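Local structure of glycinin A3B4 subunit (Glycine max, 2D5F) at residues D20-S25 and L29-N34; A43-S48 and F444-N449; V122-P127 and R363-S368; L147-F152 and Q158-F163. The protein serves as a seed storage protein of the 11S globulin family, built from two cupin domains and assembled into hexamers. All coordinates share one frame; numbering follows the deposited sequence.

Interaction 1 of 4, residues D20-S25 and L29-N34; sequences DHRVES and LIETWN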
loop_
_atom_site.group_PDB
_atom_site.type_symbol
_atom_site.label_atom_id
_atom_site.label_comp_id
_atom_site.label_asym_id
_atom_site.label_seq_id
_atom_site.Cartn_x
_atom_site.Cartn_y
_atom_site.Cartn_z
ATOM N N ASP B 20 -32.338 6.020 25.373
ATOM C CA ASP B 20 -32.650 7.114 26.296
ATOM C C ASP B 20 -33.596 8.177 25.732
ATOM O O ASP B 20 -34.351 8.792 26.478
ATOM C CB ASP B 20 -31.373 7.831 26.736
ATOM C CG ASP B 20 -30.387 6.908 27.396
ATOM O OD1 ASP B 20 -29.514 6.365 26.685
ATOM O OD2 ASP B 20 -30.491 6.721 28.624
ATOM N N HIS B 21 -33.538 8.405 24.425
ATOM C CA HIS B 21 -34.376 9.419 23.794
ATOM C C HIS B 21 -35.154 8.860 22.602
ATOM O O HIS B 21 -34.671 7.978 21.888
ATOM C CB HIS B 21 -33.500 10.597 23.342
ATOM C CG HIS B 21 -34.264 11.715 22.700
ATOM N ND1 HIS B 21 -35.137 12.521 23.401
ATOM C CD2 HIS B 21 -34.289 12.157 21.421
ATOM C CE1 HIS B 21 -35.666 13.413 22.580
ATOM N NE2 HIS B 21 -35.168 13.213 21.373
ATOM N N ARG B 22 -36.356 9.385 22.390
ATOM C CA ARG B 22 -37.204 8.933 21.293
ATOM C C ARG B 22 -37.687 10.103 20.446
ATOM O O ARG B 22 -37.962 11.185 20.962
ATOM C CB ARG B 22 -38.417 8.167 21.844
ATOM C CG ARG B 22 -38.046 7.056 22.817
ATOM C CD ARG B 22 -39.254 6.464 23.548
ATOM N NE ARG B 22 -39.870 5.349 22.832
ATOM C CZ ARG B 22 -40.873 5.467 21.969
ATOM N NH1 ARG B 22 -41.389 6.660 21.706
ATOM N NH2 ARG B 22 -41.364 4.388 21.374
ATOM N N VAL B 23 -37.773 9.875 19.140
ATOM C CA VAL B 23 -38.258 10.875 18.196
ATOM C C VAL B 23 -39.331 10.186 17.369
ATOM O O VAL B 23 -39.024 9.368 16.506
ATOM C CB VAL B 23 -37.145 11.370 17.234
ATOM C CG1 VAL B 23 -37.763 12.196 16.102
ATOM C CG2 VAL B 23 -36.126 12.204 17.993
ATOM N N GLU B 24 -40.589 10.505 17.649
ATOM C CA GLU B 24 -41.705 9.917 16.921
ATOM C C GLU B 24 -42.030 10.751 15.688
ATOM O O GLU B 24 -42.310 11.944 15.792
ATOM C CB GLU B 24 -42.928 9.818 17.837
ATOM C CG GLU B 24 -42.804 8.724 18.888
ATOM C CD GLU B 24 -43.889 8.802 19.940
ATOM O OE1 GLU B 24 -45.046 9.085 19.568
ATOM O OE2 GLU B 24 -43.589 8.573 21.135
ATOM N N SER B 25 -41.977 10.119 14.521
ATOM C CA SER B 25 -42.258 10.796 13.258
ATOM C C SER B 25 -43.489 10.201 12.595
ATOM O O SER B 25 -43.998 9.164 13.010
ATOM C CB SER B 25 -41.078 10.652 12.286
ATOM O OG SER B 25 -39.890 11.182 12.835
ATOM N N LEU B 29 -39.954 5.807 13.784
ATOM C CA LEU B 29 -39.437 6.121 15.103
ATOM C C LEU B 29 -37.910 6.050 15.125
ATOM O O LEU B 29 -37.303 5.216 14.446
ATOM C CB LEU B 29 -40.001 5.113 16.108
ATOM C CG LEU B 29 -39.570 5.209 17.568
ATOM C CD1 LEU B 29 -40.124 6.493 18.182
ATOM C CD2 LEU B 29 -40.077 3.993 18.327
ATOM N N ILE B 30 -37.300 6.940 15.899
ATOM C CA ILE B 30 -35.852 6.958 16.053
ATOM C C ILE B 30 -35.570 6.970 17.545
ATOM O O ILE B 30 -36.051 7.838 18.274
ATOM C CB ILE B 30 -35.211 8.201 15.415
ATOM C CG1 ILE B 30 -35.405 8.166 13.896
ATOM C CG2 ILE B 30 -33.722 8.242 15.744
ATOM C CD1 ILE B 30 -34.796 9.353 13.174
ATOM N N GLU B 31 -34.809 5.982 17.997
ATOM C CA GLU B 31 -34.448 5.864 19.400
ATOM C C GLU B 31 -32.937 5.940 19.511
ATOM O O GLU B 31 -32.223 5.233 18.801
ATOM C CB GLU B 31 -34.935 4.527 19.943
ATOM C CG GLU B 31 -36.441 4.388 19.962
ATOM C CD GLU B 31 -36.870 2.974 20.248
ATOM O OE1 GLU B 31 -37.033 2.197 19.286
ATOM O OE2 GLU B 31 -37.024 2.631 21.438
ATOM N N THR B 32 -32.440 6.797 20.393
ATOM C CA THR B 32 -30.999 6.911 20.553
ATOM C C THR B 32 -30.536 6.662 21.974
ATOM O O THR B 32 -31.267 6.908 22.932
ATOM C CB THR B 32 -30.488 8.310 20.125
ATOM O OG1 THR B 32 -31.066 9.318 20.965
ATOM C CG2 THR B 32 -30.859 8.590 18.675
ATOM N N TRP B 33 -29.319 6.142 22.096
ATOM C CA TRP B 33 -28.702 5.911 23.399
ATOM C C TRP B 33 -27.922 7.204 23.639
ATOM O O TRP B 33 -27.295 7.722 22.714
ATOM C CB TRP B 33 -27.731 4.729 23.338
ATOM C CG TRP B 33 -28.371 3.353 23.477
ATOM C CD1 TRP B 33 -28.328 2.538 24.579
ATOM C CD2 TRP B 33 -29.089 2.624 22.469
ATOM N NE1 TRP B 33 -28.967 1.348 24.316
ATOM C CE2 TRP B 33 -29.447 1.374 23.031
ATOM C CE3 TRP B 33 -29.467 2.905 21.144
ATOM C CZ2 TRP B 33 -30.159 0.402 22.313
ATOM C CZ3 TRP B 33 -30.179 1.935 20.426
ATOM C CH2 TRP B 33 -30.518 0.701 21.017
ATOM N N ASN B 34 -27.985 7.746 24.852
ATOM C CA ASN B 34 -27.264 8.978 25.170
ATOM C C ASN B 34 -25.764 8.706 24.996
ATOM O O ASN B 34 -25.220 7.786 25.611
ATOM C CB ASN B 34 -27.549 9.391 26.617
ATOM C CG ASN B 34 -27.023 10.774 26.943
ATOM O OD1 ASN B 34 -25.877 11.104 26.636
ATOM N ND2 ASN B 34 -27.859 11.590 27.576
#
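The carbonyl oxygen of Thr32 is gripped by two backbone amides at once, with Asp20 N at 2.8 Å and His21 N at 3.1 Å from Thr32 O. Two successive residues facing one partner make a classic beta bulge, which lies at the open end of the antiparallel hairpin formed by strands 21-24 and 28-32. Beyond the bulge the pairing is regular: Thr32 N returns a bond to His21 O, and Val23 and Ile30 form a hydrogen-bonded pair in both directions. On one face Val23 CB lies 4.1 Å from Ile30 CB. On that face too, Thr32 OG1 sits near the plane of the His21 ring, at its edge, while its hydrogen bond goes to Glu172 O. The other face carries Arg22, Glu24, Leu29 and Glu31. With CG of Leu29 anti to the backbone N (chi1 178°), the side chain leans over the neighbouring strand, CD1 resting over one face of the Arg22 guanidinium and against Glu24 CG. Replacing Leu29 by an alanine would probably leave that guanidinium without its apolar support and freer to turn. Arg22 NH1 also makes a salt bridge to Glu24 OE2 at 3.0 Å, though the hydrogen bond within it is weak and bent (121°).

Interaction 2 of 4, residues A43-S48 and F444-N449; sequences AGVTVS and FKTHHN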
loop_
_atom_site.group_PDB
_atom_site.type_symbol
_atom_site.label_atom_id
_atom_site.label_comp_id
_atom_site.label_asym_id
_atom_site.label_seq_id
_atom_site.Cartn_x
_atom_site.Cartn_y
_atom_site.Cartn_z
ATOM N N ALA B 43 -15.939 3.671 24.638
ATOM C CA ALA B 43 -15.940 3.037 23.320
ATOM C C ALA B 43 -15.805 4.036 22.174
ATOM O O ALA B 43 -15.408 3.669 21.069
ATOM C CB ALA B 43 -17.206 2.215 23.148
ATOM N N GLY B 44 -16.133 5.297 22.440
ATOM C CA GLY B 44 -16.028 6.321 21.415
ATOM C C GLY B 44 -17.067 6.160 20.320
ATOM O O GLY B 44 -16.776 6.356 19.135
ATOM N N VAL B 45 -18.286 5.807 20.719
ATOM C CA VAL B 45 -19.379 5.603 19.773
ATOM C C VAL B 45 -20.710 5.819 20.485
ATOM O O VAL B 45 -20.759 6.045 21.694
ATOM C CB VAL B 45 -19.427 4.142 19.251
ATOM C CG1 VAL B 45 -18.083 3.718 18.664
ATOM C CG2 VAL B 45 -19.826 3.202 20.403
ATOM N N THR B 46 -21.786 5.762 19.713
ATOM C CA THR B 46 -23.127 5.829 20.269
ATOM C C THR B 46 -23.978 4.988 19.332
ATOM O O THR B 46 -23.508 4.579 18.267
ATOM C CB THR B 46 -23.688 7.267 20.406
ATOM O OG1 THR B 46 -24.831 7.222 21.271
ATOM C CG2 THR B 46 -24.116 7.839 19.077
ATOM N N VAL B 47 -25.213 4.704 19.726
ATOM C CA VAL B 47 -26.076 3.864 18.915
ATOM C C VAL B 47 -27.451 4.478 18.702
ATOM O O VAL B 47 -27.969 5.192 19.561
ATOM C CB VAL B 47 -26.239 2.465 19.568
ATOM C CG1 VAL B 47 -27.102 1.568 18.693
ATOM C CG2 VAL B 47 -24.864 1.835 19.798
ATOM N N SER B 48 -28.037 4.180 17.550
ATOM C CA SER B 48 -29.350 4.688 17.189
ATOM C C SER B 48 -30.198 3.570 16.581
ATOM O O SER B 48 -29.758 2.880 15.665
ATOM C CB SER B 48 -29.186 5.827 16.186
ATOM O OG SER B 48 -30.426 6.211 15.631
ATOM N N PHE B 444 -20.387 -4.918 17.313
ATOM C CA PHE B 444 -19.686 -3.958 16.483
ATOM C C PHE B 444 -18.292 -3.794 17.090
ATOM O O PHE B 444 -18.147 -3.728 18.308
ATOM C CB PHE B 444 -20.420 -2.620 16.483
ATOM C CG PHE B 444 -21.852 -2.699 16.014
ATOM C CD1 PHE B 444 -22.900 -2.699 16.934
ATOM C CD2 PHE B 444 -22.153 -2.734 14.653
ATOM C CE1 PHE B 444 -24.229 -2.727 16.507
ATOM C CE2 PHE B 444 -23.483 -2.763 14.212
ATOM C CZ PHE B 444 -24.522 -2.759 15.138
ATOM N N LYS B 445 -17.262 -3.753 16.254
ATOM C CA LYS B 445 -15.900 -3.580 16.753
ATOM C C LYS B 445 -15.260 -2.422 15.997
ATOM O O LYS B 445 -15.367 -2.337 14.769
ATOM C CB LYS B 445 -15.096 -4.873 16.575
ATOM C CG LYS B 445 -15.741 -6.066 17.286
ATOM C CD LYS B 445 -14.874 -7.312 17.251
ATOM C CE LYS B 445 -15.593 -8.482 17.907
ATOM N NZ LYS B 445 -14.748 -9.704 17.896
ATOM N N THR B 446 -14.604 -1.530 16.738
ATOM C CA THR B 446 -13.987 -0.342 16.155
ATOM C C THR B 446 -12.619 -0.500 15.481
ATOM O O THR B 446 -11.671 0.240 15.760
ATOM C CB THR B 446 -13.925 0.804 17.197
ATOM O OG1 THR B 446 -13.310 0.334 18.401
ATOM C CG2 THR B 446 -15.334 1.292 17.518
ATOM N N HIS B 447 -12.542 -1.475 14.586
ATOM C CA HIS B 447 -11.347 -1.733 13.801
ATOM C C HIS B 447 -11.839 -2.460 12.553
ATOM O O HIS B 447 -12.749 -3.288 12.639
ATOM C CB HIS B 447 -10.346 -2.582 14.585
ATOM C CG HIS B 447 -8.996 -2.666 13.939
ATOM N ND1 HIS B 447 -8.745 -3.447 12.831
ATOM C CD2 HIS B 447 -7.830 -2.042 14.232
ATOM C CE1 HIS B 447 -7.482 -3.301 12.468
ATOM N NE2 HIS B 447 -6.905 -2.453 13.301
ATOM N N HIS B 448 -11.248 -2.140 11.398
ATOM C CA HIS B 448 -11.641 -2.730 10.113
ATOM C C HIS B 448 -11.388 -4.230 10.020
ATOM O O HIS B 448 -11.987 -4.919 9.198
ATOM C CB HIS B 448 -10.923 -2.010 8.957
ATOM C CG HIS B 448 -9.479 -2.391 8.794
ATOM N ND1 HIS B 448 -9.073 -3.480 8.048
ATOM C CD2 HIS B 448 -8.346 -1.825 9.278
ATOM C CE1 HIS B 448 -7.754 -3.566 8.078
ATOM N NE2 HIS B 448 -7.290 -2.574 8.818
ATOM N N ASN B 449 -10.494 -4.724 10.865
ATOM C CA ASN B 449 -10.150 -6.144 10.894
ATOM C C ASN B 449 -9.844 -6.524 12.347
ATOM O O ASN B 449 -8.727 -6.905 12.686
ATOM C CB ASN B 449 -8.930 -6.400 9.997
ATOM C CG ASN B 449 -8.651 -7.880 9.791
ATOM O OD1 ASN B 449 -9.494 -8.731 10.085
ATOM N ND2 ASN B 449 -7.471 -8.193 9.271
HETATM O O HOH W 1 -13.188 2.734 20.107
#
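Val45 and Thr446 meet tip to tip, and their methyl groups make the direct apolar part of this contact: Val45 CG1 lies 3.8 Å from Thr446 CG2. Each of these methyls stands beside its own backbone N and anti to its carbonyl carbon (chi1 of Val45 is -54°), which aims the two branches at one another from the two segments. The next nearest approach is looser, with Ala43 O at 4.3 Å from the same Thr446 CG2. Val45 also packs on Val391 of strand 390-395, a strand of the same sheet of the second cupin domain as strand 438-445.

The polar part runs through water. One water molecule donates to Ala43 O at 2.6 Å and is hydrogen-bonded to Thr446 OG1 at 2.9 Å, thereby bridging the residue that ends helix 38-43 to the threonine hydroxyl. That hydroxyl has a further hydrogen bond to Gln155 of a neighbouring subunit, so the same oxygen takes part in an intersubunit contact.

Backbone geometry sets up both halves. Gly44 leaves the helix with positive phi, turning the chain into strand 46-52, while Thr446 is the centre of an inverse gamma turn just past strand 438-445. The arrangement is that of two cupin domains of one bicupin chain meeting at a strand entrance and a strand exit, as in 11S globulins.

Interaction 3 of 4, residues V122-P127 and R363-S368; sequences VLVIPP and RQFGLS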
loop_
_atom_site.group_PDB
_atom_site.type_symbol
_atom_site.label_atom_id
_atom_site.label_comp_id
_atom_site.label_asym_id
_atom_site.label_seq_id
_atom_site.Cartn_x
_atom_site.Cartn_y
_atom_site.Cartn_z
ATOM N N VAL B 122 -26.081 -6.057 6.915
ATOM C CA VAL B 122 -25.360 -4.959 7.531
ATOM C C VAL B 122 -25.194 -3.936 6.423
ATOM O O VAL B 122 -24.913 -4.299 5.276
ATOM C CB VAL B 122 -23.971 -5.393 8.027
ATOM C CG1 VAL B 122 -23.116 -4.159 8.348
ATOM C CG2 VAL B 122 -24.115 -6.260 9.265
ATOM N N LEU B 123 -25.395 -2.667 6.757
ATOM C CA LEU B 123 -25.249 -1.584 5.792
ATOM C C LEU B 123 -24.166 -0.669 6.345
ATOM O O LEU B 123 -24.015 -0.544 7.562
ATOM C CB LEU B 123 -26.558 -0.789 5.657
ATOM C CG LEU B 123 -27.889 -1.546 5.529
ATOM C CD1 LEU B 123 -29.042 -0.545 5.525
ATOM C CD2 LEU B 123 -27.902 -2.375 4.259
ATOM N N VAL B 124 -23.415 -0.027 5.460
ATOM C CA VAL B 124 -22.360 0.882 5.890
ATOM C C VAL B 124 -22.571 2.242 5.247
ATOM O O VAL B 124 -22.716 2.332 4.028
ATOM C CB VAL B 124 -20.965 0.347 5.475
ATOM C CG1 VAL B 124 -19.880 1.297 5.942
ATOM C CG2 VAL B 124 -20.748 -1.046 6.051
ATOM N N ILE B 125 -22.601 3.297 6.057
ATOM C CA ILE B 125 -22.774 4.654 5.533
ATOM C C ILE B 125 -21.433 5.390 5.595
ATOM O O ILE B 125 -20.878 5.572 6.675
ATOM C CB ILE B 125 -23.770 5.485 6.365
ATOM C CG1 ILE B 125 -25.059 4.694 6.634
ATOM C CG2 ILE B 125 -24.070 6.790 5.632
ATOM C CD1 ILE B 125 -25.788 4.240 5.389
ATOM N N PRO B 126 -20.892 5.817 4.440
ATOM C CA PRO B 126 -19.610 6.533 4.437
ATOM C C PRO B 126 -19.751 7.937 5.030
ATOM O O PRO B 126 -20.820 8.548 4.958
ATOM C CB PRO B 126 -19.244 6.601 2.955
ATOM C CG PRO B 126 -19.964 5.431 2.350
ATOM C CD PRO B 126 -21.297 5.466 3.067
ATOM N N PRO B 127 -18.671 8.465 5.623
ATOM C CA PRO B 127 -18.732 9.808 6.208
ATOM C C PRO B 127 -19.048 10.842 5.127
ATOM O O PRO B 127 -18.510 10.780 4.017
ATOM C CB PRO B 127 -17.329 10.007 6.785
ATOM C CG PRO B 127 -16.853 8.601 7.052
ATOM C CD PRO B 127 -17.350 7.848 5.854
ATOM N N ARG B 363 -12.195 -0.920 5.317
ATOM C CA ARG B 363 -10.799 -0.604 5.576
ATOM C C ARG B 363 -10.612 0.880 5.895
ATOM O O ARG B 363 -9.862 1.236 6.799
ATOM C CB ARG B 363 -9.939 -0.994 4.377
ATOM C CG ARG B 363 -8.459 -1.002 4.682
ATOM C CD ARG B 363 -7.719 -1.914 3.721
ATOM N NE ARG B 363 -6.519 -2.464 4.342
ATOM C CZ ARG B 363 -5.461 -1.740 4.691
ATOM N NH1 ARG B 363 -5.445 -0.431 4.475
ATOM N NH2 ARG B 363 -4.419 -2.325 5.270
ATOM N N GLN B 364 -11.307 1.747 5.172
ATOM C CA GLN B 364 -11.184 3.177 5.436
ATOM C C GLN B 364 -12.065 3.676 6.581
ATOM O O GLN B 364 -11.843 4.769 7.094
ATOM C CB GLN B 364 -11.509 3.983 4.175
ATOM C CG GLN B 364 -10.494 3.818 3.054
ATOM C CD GLN B 364 -9.060 4.037 3.518
ATOM O OE1 GLN B 364 -8.483 3.201 4.217
ATOM N NE2 GLN B 364 -8.480 5.169 3.134
ATOM N N PHE B 365 -13.049 2.879 6.993
ATOM C CA PHE B 365 -13.956 3.304 8.058
ATOM C C PHE B 365 -13.640 2.781 9.456
ATOM O O PHE B 365 -14.288 3.175 10.428
ATOM C CB PHE B 365 -15.392 2.940 7.687
ATOM C CG PHE B 365 -15.775 3.357 6.297
ATOM C CD1 PHE B 365 -15.345 4.578 5.776
ATOM C CD2 PHE B 365 -16.565 2.532 5.507
ATOM C CE1 PHE B 365 -15.697 4.968 4.486
ATOM C CE2 PHE B 365 -16.925 2.912 4.212
ATOM C CZ PHE B 365 -16.488 4.136 3.699
ATOM N N GLY B 366 -12.653 1.896 9.558
ATOM C CA GLY B 366 -12.270 1.355 10.855
ATOM C C GLY B 366 -13.355 0.619 11.629
ATOM O O GLY B 366 -13.446 0.735 12.857
ATOM N N LEU B 367 -14.175 -0.152 10.925
ATOM C CA LEU B 367 -15.241 -0.897 11.582
ATOM C C LEU B 367 -15.398 -2.313 11.062
ATOM O O LEU B 367 -15.138 -2.592 9.902
ATOM C CB LEU B 367 -16.575 -0.173 11.414
ATOM C CG LEU B 367 -16.824 1.091 12.229
ATOM C CD1 LEU B 367 -18.044 1.798 11.679
ATOM C CD2 LEU B 367 -17.024 0.729 13.700
ATOM N N SER B 368 -15.827 -3.205 11.945
ATOM C CA SER B 368 -16.089 -4.591 11.586
ATOM C C SER B 368 -17.151 -5.098 12.547
ATOM O O SER B 368 -17.586 -4.376 13.444
ATOM C CB SER B 368 -14.819 -5.445 11.676
ATOM O OG SER B 368 -14.238 -5.378 12.955
#
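The junction between the two cupin domains of the chain is the setting of this contact, where an aromatic residue of the short helix 362-365 in the second domain packs on the end of strand 121-125 in the first. Phe365 carries the whole of it from its side. Its ring is met by three residues in succession, all obliquely, and each has its own nearest ring atom. Val124 CG1 touches Phe365 CD2 at 3.6 Å and lies nearly as close to CE2, so the valine methyl meets the CD2-CE2 bond. From the same side of the ring plane, but at the other ortho and meta carbons, Pro127 CD comes to 3.6 Å from Phe365 CE1, with CD1 next in line. The far end is taken by Pro126, whose CB comes to 3.8 Å from Phe365 CZ and whose CG is almost as near.

Two torsions explain the fit. Phe365 CG is anti to its carbonyl carbon (chi1 -49°), which sends the ring out from the helix toward the strand, and Val124 CG1 is anti to the backbone N (chi1 -179°), bringing that methyl up to the ring. No hydrogen bond joins the segments, so the contact is apolar packing. With an alanine in place of Phe365, the valine methyl and both proline rings would probably lose their shared partner and a gap would open between the domains.

Around this packing, Val124 also rests on Leu359, Pro126 on Phe80 of strand 75-80 and Pro127 on Pro66, while Gly366, with positive phi, turns the chain from the helix toward strand 368-374.

Interaction 4 of 4, residues L147-F152 and Q158-F163; sequences LDTSNF and QNPRVF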
loop_
_atom_site.group_PDB
_atom_site.type_symbol
_atom_site.label_atom_id
_atom_site.label_comp_id
_atom_site.label_asym_id
_atom_site.label_seq_id
_atom_site.Cartn_x
_atom_site.Cartn_y
_atom_site.Cartn_z
ATOM N N LEU B 147 -22.964 4.389 15.490
ATOM C CA LEU B 147 -22.453 5.684 15.044
ATOM C C LEU B 147 -21.013 5.812 15.549
ATOM O O LEU B 147 -20.776 6.122 16.714
ATOM C CB LEU B 147 -23.312 6.832 15.600
ATOM C CG LEU B 147 -24.681 7.152 14.966
ATOM C CD1 LEU B 147 -25.579 5.944 14.985
ATOM C CD2 LEU B 147 -25.340 8.295 15.731
ATOM N N ASP B 148 -20.056 5.561 14.665
ATOM C CA ASP B 148 -18.643 5.618 15.021
ATOM C C ASP B 148 -18.128 7.058 15.124
ATOM O O ASP B 148 -17.292 7.486 14.330
ATOM C CB ASP B 148 -17.843 4.817 13.986
ATOM C CG ASP B 148 -16.386 4.623 14.380
ATOM O OD1 ASP B 148 -16.071 4.657 15.591
ATOM O OD2 ASP B 148 -15.556 4.421 13.471
ATOM N N THR B 149 -18.625 7.788 16.120
ATOM C CA THR B 149 -18.252 9.185 16.348
ATOM C C THR B 149 -16.759 9.433 16.580
ATOM O O THR B 149 -16.244 10.484 16.211
ATOM C CB THR B 149 -19.003 9.780 17.563
ATOM O OG1 THR B 149 -18.874 8.894 18.682
ATOM C CG2 THR B 149 -20.480 9.987 17.248
ATOM N N SER B 150 -16.066 8.480 17.195
ATOM C CA SER B 150 -14.647 8.650 17.470
ATOM C C SER B 150 -13.753 8.310 16.279
ATOM O O SER B 150 -12.536 8.429 16.366
ATOM C CB SER B 150 -14.228 7.798 18.675
ATOM O OG SER B 150 -14.290 6.408 18.381
ATOM N N ASN B 151 -14.354 7.890 15.171
ATOM C CA ASN B 151 -13.572 7.539 13.986
ATOM C C ASN B 151 -12.612 8.662 13.598
ATOM O O ASN B 151 -12.961 9.837 13.646
ATOM C CB ASN B 151 -14.493 7.212 12.809
ATOM C CG ASN B 151 -13.721 6.805 11.559
ATOM O OD1 ASN B 151 -13.357 7.643 10.737
ATOM N ND2 ASN B 151 -13.453 5.517 11.430
ATOM N N PHE B 152 -11.403 8.279 13.210
ATOM C CA PHE B 152 -10.365 9.223 12.815
ATOM C C PHE B 152 -10.832 10.235 11.767
ATOM O O PHE B 152 -10.376 11.374 11.763
ATOM C CB PHE B 152 -9.160 8.447 12.269
ATOM C CG PHE B 152 -7.916 9.273 12.129
ATOM C CD1 PHE B 152 -7.207 9.685 13.254
ATOM C CD2 PHE B 152 -7.436 9.620 10.868
ATOM C CE1 PHE B 152 -6.034 10.434 13.130
ATOM C CE2 PHE B 152 -6.264 10.371 10.734
ATOM C CZ PHE B 152 -5.562 10.775 11.867
ATOM N N GLN B 158 -16.461 14.862 19.394
ATOM C CA GLN B 158 -17.124 13.606 19.741
ATOM C C GLN B 158 -18.642 13.550 19.623
ATOM O O GLN B 158 -19.221 12.468 19.657
ATOM C CB GLN B 158 -16.725 13.195 21.160
ATOM C CG GLN B 158 -17.515 13.892 22.250
ATOM C CD GLN B 158 -18.426 12.933 22.985
ATOM O OE1 GLN B 158 -17.958 12.022 23.675
ATOM N NE2 GLN B 158 -19.735 13.124 22.838
ATOM N N ASN B 159 -19.294 14.698 19.481
ATOM C CA ASN B 159 -20.748 14.702 19.393
ATOM C C ASN B 159 -21.311 14.095 18.118
ATOM O O ASN B 159 -20.755 14.265 17.032
ATOM C CB ASN B 159 -21.306 16.123 19.503
ATOM C CG ASN B 159 -21.025 16.767 20.845
ATOM O OD1 ASN B 159 -19.902 17.185 21.123
ATOM N ND2 ASN B 159 -22.048 16.850 21.684
ATOM N N PRO B 160 -22.422 13.357 18.241
ATOM C CA PRO B 160 -23.037 12.762 17.056
ATOM C C PRO B 160 -23.724 13.931 16.348
ATOM O O PRO B 160 -24.181 14.876 17.001
ATOM C CB PRO B 160 -24.021 11.752 17.646
ATOM C CG PRO B 160 -24.362 12.338 18.983
ATOM C CD PRO B 160 -23.029 12.828 19.475
ATOM N N ARG B 161 -23.771 13.894 15.023
ATOM C CA ARG B 161 -24.393 14.973 14.261
ATOM C C ARG B 161 -25.078 14.400 13.037
ATOM O O ARG B 161 -24.533 13.512 12.387
ATOM C CB ARG B 161 -23.347 15.978 13.761
ATOM C CG ARG B 161 -22.631 16.825 14.795
ATOM C CD ARG B 161 -21.702 17.787 14.065
ATOM N NE ARG B 161 -21.177 18.854 14.914
ATOM C CZ ARG B 161 -20.272 18.681 15.873
ATOM N NH1 ARG B 161 -19.860 19.720 16.589
ATOM N NH2 ARG B 161 -19.778 17.470 16.112
ATOM N N VAL B 162 -26.256 14.930 12.713
ATOM C CA VAL B 162 -26.993 14.491 11.535
ATOM C C VAL B 162 -27.380 15.715 10.706
ATOM O O VAL B 162 -28.125 16.584 11.167
ATOM C CB VAL B 162 -28.282 13.721 11.908
ATOM C CG1 VAL B 162 -28.936 13.161 10.637
ATOM C CG2 VAL B 162 -27.956 12.589 12.865
ATOM N N PHE B 163 -26.851 15.791 9.490
ATOM C CA PHE B 163 -27.151 16.902 8.598
ATOM C C PHE B 163 -28.263 16.477 7.643
ATOM O O PHE B 163 -28.031 15.674 6.738
ATOM C CB PHE B 163 -25.908 17.306 7.790
ATOM C CG PHE B 163 -24.793 17.886 8.622
ATOM C CD1 PHE B 163 -24.039 17.076 9.472
ATOM C CD2 PHE B 163 -24.505 19.247 8.565
ATOM C CE1 PHE B 163 -23.016 17.617 10.255
ATOM C CE2 PHE B 163 -23.483 19.799 9.343
ATOM C CZ PHE B 163 -22.736 18.984 10.190
HETATM O O HOH W 2 -20.570 10.085 20.600
#
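The loop that leaves strand 141-147 of the first cupin domain folds back on itself here, a type I beta turn from Asp148 to Asn151 lying against the irregular 158-163 segment that leads to strand 163-164. Thr149 is the main point of touch. Its CB lies 3.4 Å from Gln158 O, and its methyl CG2 reaches 3.8 Å from Pro160 CA and 4.0 Å from Pro160 CB. The hydroxyl is set between the backbone N and the carbonyl carbon (chi1 50°), while CG2 falls anti to the carbonyl carbon; the methyl packs on the proline and beside Gln158 O, while the oxygen holds a water and has a weak hydrogen bond to Gly44 O. That water is hydrogen-bonded to Thr149 OG1 at 2.8 Å and donates to Gln158 O at 2.9 Å, linking hydroxyl and carbonyl where no direct hydrogen bond joins the segments. Leu147 adds an apolar touch, its CD2 at 4.2 Å from Pro160 CB, the two side chains crossing at about a right angle.

Within the turn, Asn151 N bonds back to Asp148 O, and Asn151 ND2 gives a second bond to Asp148 OD2 at 3.1 Å. The amide nitrogen meets the carboxylate oxygen on its syn side, though 30° out of the carboxylate plane, so side chains and backbone tie the same two residues.

Leu147 packs on Thr46, Ser48 and Arg50 of strand 46-52, Pro160 lies on Tyr65 and His173, and Phe163 begins the short strand whose backbone pairs with Tyr62 of strand 56-62.

Interaction 1 comes first along the chain and closes before the others open; interactions 3 and 4 are both nested inside the long loop closed by interaction 2, and interaction 4 also lies inside that of interaction 3. Strands 28-32 and 46-52 are neighbours in one antiparallel sheet, so interactions 1 and 2 touch although their centres are 19 Å apart. The centres of interactions 2, 3 and 4 are 10 to 13 Å from one another, and all three pairs touch. Interactions 1 and 4 stay within the first cupin domain, whereas 2 and 3 join it to the second. Local loop and hairpin contacts thus shape one domain, while sequence-distant ones fasten the two together.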